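Local structure of glucokinase (Leishmania braziliensis MHOM/BR/75/M2904, 6EDI) at residues A[65-70]-A[165-170]; A[112-117]-A[405-410]. The protein probably phosphorylates D-glucose, using ATP as the phosphate donor. One frame throughout, in Å; residues are numbered along the deposited sequence.

Interaction 1: residues A[65-70]-A[165-170]; sequences SGLHII and VLALSN
Where helix 157-170 packs near the six-stranded mixed sheet of this actin-like fold, L67, at the start of strand 67-75, touches A167 and L168. The contact is small, burying 121 Å² in all, and purely van der Waals. One methyl of L67 does the touching: CD1 lies 3.9 Å from the backbone O of A167 and 4.4 Å from A167 CB. With CG turned anti to its own carbonyl carbon (chi1 -68°), L67 extends its branch from the strand toward the helix backbone. L168 approaches differently. Its CB departs from the strand, but the branched side chain bends back, and CD2 comes to 4.4 Å from L67 CD1. Two leucines suit this buried place because their branches can bridge backbones whose nearest CA atoms, L67 and L168, stand 8.2 Å apart; the short A167 allows the L67 methyl close to the helix backbone. S65, in the turn before the strand, is joined to A171 just beyond the helix by a backbone hydrogen bond. L67 also packs on L402 of helix 399-409, while L168 rests on I399 of that helix and on V16 of edge strand 16-20.

Interaction 2: residues A[112-117]-A[405-410]; sequences SGAVSV and LGFGSQ
S112, early in strand 110-117, meets helix 399-409 at G408, and the two backbones come very close: the CA atoms of S112 and G408 are 5.1 Å apart. S112 OG sits between its own backbone N and carbonyl carbon, a rotation that brings it to 3.2 Å from G408 CA. The hydroxyl is buried by this contact and finds no polar partner in the model, lying against G408 CA. Glycine suits position 408 because its bare CA faces the strand, and S112 OG can pack directly on it. At G113 the backbone takes over, its O lying 4.1 Å from F407 CE2 in a loose approach to the ring. A114 turns its methyl back toward the helix, with CB 4.2 Å from F407 CD2; so small a side chain lets the aromatic ring come up against the strand. F407 CG is anti to its backbone N (chi1 169°), which carries the ring from the helix to this part of the strand. The axes of segments 112-117 and 405-409 approach to 7.7 Å, with an angle of 139° between their N-to-C directions. Farther along segment 405-410, S409 OG turns back to donate a 2.7 Å hydrogen bond to G406 O. The same S409 OG accepts a fairly straight one (158°) from Q410 NE2, at 3.2 Å and close to the amide plane, so one hydroxyl ties the side chain of Q410 to the backbone at G406. The F407 ring also packs on A153 and L155 of strand 152-156 and on V224 of the second subunit, while L405 packs on A167 of helix 157-170 and on Y42 of strand 41-48.

The two interactions have centres about 12 Å apart and involve the same six-stranded mixed sheet, through strand 67-75 in interaction 1 and strand 110-117 in interaction 2. Along the chain their segments alternate: 65-70, 112-117, 165-170, then 405-410. Helices 157-170 and 399-409 also touch each other, with L166 CD2 3.5 Å from Q410 CG and A167 CB 4.1 Å from L405 CD2, so the two contacts adjoin through the helix-helix packing. Between residues 170 and 405 the chain builds the second six-stranded sheet; helix 399-409 then returns to the first, packing the C-terminal end of the protein against its N-terminal part.

Interaction 1: residues A[65-70]-A[165-170]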
# COMPACT_ATOMS: atom_id res chain seq x y z
N SER A 65 16.55 24.09 2.61
CA SER A 65 17.70 23.22 2.87
C SER A 65 18.83 23.29 1.84
O SER A 65 20.00 23.23 2.20
CB SER A 65 17.26 21.77 3.07
OG SER A 65 18.35 20.86 2.99
N GLY A 66 18.48 23.44 0.57
CA GLY A 66 19.47 23.30 -0.47
C GLY A 66 19.93 21.85 -0.49
O GLY A 66 20.44 21.32 0.49
N LEU A 67 19.72 21.19 -1.62
CA LEU A 67 20.16 19.82 -1.75
C LEU A 67 21.20 19.84 -2.84
O LEU A 67 21.01 20.54 -3.83
CB LEU A 67 18.98 18.92 -2.13
CG LEU A 67 17.90 18.76 -1.06
CD1 LEU A 67 16.65 18.12 -1.62
CD2 LEU A 67 18.43 17.95 0.10
N HIS A 68 22.31 19.13 -2.64
CA HIS A 68 23.37 19.09 -3.64
C HIS A 68 23.62 17.66 -4.08
O HIS A 68 23.64 16.73 -3.27
CB HIS A 68 24.66 19.73 -3.11
CG HIS A 68 24.55 21.20 -2.82
ND1 HIS A 68 25.15 21.79 -1.74
CD2 HIS A 68 23.89 22.18 -3.48
CE1 HIS A 68 24.87 23.08 -1.73
NE2 HIS A 68 24.11 23.35 -2.78
N ILE A 69 23.82 17.47 -5.39
CA ILE A 69 24.19 16.17 -5.92
C ILE A 69 25.35 16.36 -6.88
O ILE A 69 25.42 17.34 -7.62
CB ILE A 69 23.01 15.47 -6.65
CG1 ILE A 69 21.78 15.41 -5.74
CG2 ILE A 69 23.38 14.07 -7.09
CD1 ILE A 69 20.52 14.78 -6.38
N ILE A 70 26.30 15.43 -6.82
CA ILE A 70 27.36 15.34 -7.81
C ILE A 70 27.33 13.93 -8.34
O ILE A 70 27.28 12.99 -7.56
CB ILE A 70 28.73 15.56 -7.18
CG1 ILE A 70 28.86 16.98 -6.64
CG2 ILE A 70 29.82 15.31 -8.22
CD1 ILE A 70 28.67 18.04 -7.66
N VAL A 165 10.44 13.22 -3.67
CA VAL A 165 9.39 14.15 -3.27
C VAL A 165 9.52 14.45 -1.80
O VAL A 165 9.44 15.61 -1.38
CB VAL A 165 8.01 13.55 -3.52
CG1 VAL A 165 6.93 14.51 -3.05
CG2 VAL A 165 7.84 13.21 -5.00
N LEU A 166 9.74 13.39 -1.01
CA LEU A 166 9.90 13.55 0.43
C LEU A 166 11.13 14.41 0.71
O LEU A 166 11.10 15.29 1.57
CB LEU A 166 10.07 12.19 1.10
CG LEU A 166 10.42 12.28 2.58
CD1 LEU A 166 9.28 12.93 3.34
CD2 LEU A 166 10.71 10.90 3.12
N ALA A 167 12.21 14.14 -0.01
CA ALA A 167 13.44 14.89 0.17
C ALA A 167 13.20 16.38 -0.06
O ALA A 167 13.62 17.22 0.74
CB ALA A 167 14.52 14.37 -0.74
N LEU A 168 12.52 16.69 -1.16
CA LEU A 168 12.20 18.08 -1.48
C LEU A 168 11.34 18.71 -0.39
O LEU A 168 11.52 19.88 -0.04
CB LEU A 168 11.47 18.17 -2.82
CG LEU A 168 12.26 17.81 -4.08
CD1 LEU A 168 11.34 17.64 -5.28
CD2 LEU A 168 13.29 18.89 -4.35
N SER A 169 10.40 17.93 0.11
CA SER A 169 9.50 18.38 1.16
C SER A 169 10.25 18.72 2.44
O SER A 169 10.10 19.82 2.99
CB SER A 169 8.45 17.31 1.44
OG SER A 169 7.48 17.79 2.35
N ASN A 170 11.06 17.78 2.94
CA ASN A 170 11.83 17.99 4.16
C ASN A 170 12.80 19.15 4.01
O ASN A 170 13.17 19.80 4.99
CB ASN A 170 12.58 16.72 4.56
CG ASN A 170 11.66 15.63 5.04
OD1 ASN A 170 10.52 15.90 5.44
ND2 ASN A 170 12.14 14.39 5.00

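Interaction 2: residues A[112-117]-A[405-410]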
# COMPACT_ATOMS: atom_id res chain seq x y z
N SER A 112 24.25 6.18 3.85
CA SER A 112 23.42 5.24 3.12
C SER A 112 23.84 5.18 1.67
O SER A 112 24.54 6.06 1.17
CB SER A 112 21.95 5.67 3.16
OG SER A 112 21.78 6.90 2.48
N GLY A 113 23.39 4.13 1.00
CA GLY A 113 23.58 4.00 -0.43
C GLY A 113 22.32 3.41 -1.03
O GLY A 113 21.63 2.61 -0.39
N ALA A 114 21.99 3.85 -2.23
CA ALA A 114 20.76 3.39 -2.88
C ALA A 114 20.94 3.35 -4.39
O ALA A 114 21.63 4.19 -4.96
CB ALA A 114 19.60 4.29 -2.52
N VAL A 115 20.27 2.39 -5.03
CA VAL A 115 20.28 2.34 -6.49
C VAL A 115 18.86 2.26 -7.01
O VAL A 115 18.14 1.32 -6.70
CB VAL A 115 21.09 1.15 -7.03
CG1 VAL A 115 21.14 1.20 -8.57
CG2 VAL A 115 22.50 1.17 -6.47
N SER A 116 18.46 3.28 -7.77
CA SER A 116 17.18 3.29 -8.47
C SER A 116 17.37 2.56 -9.79
O SER A 116 18.25 2.93 -10.58
CB SER A 116 16.73 4.73 -8.75
OG SER A 116 15.47 4.75 -9.41
N VAL A 117 16.56 1.53 -10.02
CA VAL A 117 16.65 0.74 -11.24
C VAL A 117 15.31 0.66 -11.94
O VAL A 117 14.26 0.64 -11.29
CB VAL A 117 17.19 -0.69 -10.97
CG1 VAL A 117 18.62 -0.63 -10.47
CG2 VAL A 117 16.31 -1.42 -9.97
N LEU A 405 18.78 9.99 -1.59
CA LEU A 405 18.96 10.72 -0.34
C LEU A 405 17.75 10.55 0.58
O LEU A 405 17.89 10.33 1.80
CB LEU A 405 19.23 12.21 -0.60
CG LEU A 405 19.44 13.14 0.61
CD1 LEU A 405 20.48 14.22 0.33
CD2 LEU A 405 18.13 13.80 1.05
N GLY A 406 16.56 10.66 -0.01
CA GLY A 406 15.33 10.57 0.74
C GLY A 406 15.27 9.26 1.50
O GLY A 406 14.92 9.23 2.67
N PHE A 407 15.65 8.19 0.81
CA PHE A 407 15.75 6.88 1.42
C PHE A 407 16.65 6.92 2.65
O PHE A 407 16.23 6.54 3.75
CB PHE A 407 16.31 5.87 0.42
CG PHE A 407 16.69 4.56 1.05
CD1 PHE A 407 15.71 3.61 1.33
CD2 PHE A 407 18.01 4.30 1.39
CE1 PHE A 407 16.06 2.39 1.91
CE2 PHE A 407 18.36 3.09 1.98
CZ PHE A 407 17.39 2.13 2.23
N GLY A 408 17.88 7.37 2.46
CA GLY A 408 18.85 7.43 3.54
C GLY A 408 18.38 8.24 4.74
O GLY A 408 18.65 7.87 5.88
N SER A 409 17.66 9.33 4.47
CA SER A 409 17.25 10.26 5.52
C SER A 409 16.19 9.64 6.44
O SER A 409 16.01 10.08 7.58
CB SER A 409 16.72 11.56 4.89
OG SER A 409 15.43 11.37 4.32
N GLN A 410 15.50 8.61 5.96
CA GLN A 410 14.45 7.96 6.73
C GLN A 410 14.94 6.74 7.49
O GLN A 410 14.15 6.01 8.07
CB GLN A 410 13.29 7.55 5.81
CG GLN A 410 12.56 8.72 5.22
CD GLN A 410 12.23 9.78 6.27
OE1 GLN A 410 11.44 9.53 7.20
NE2 GLN A 410 12.84 10.94 6.15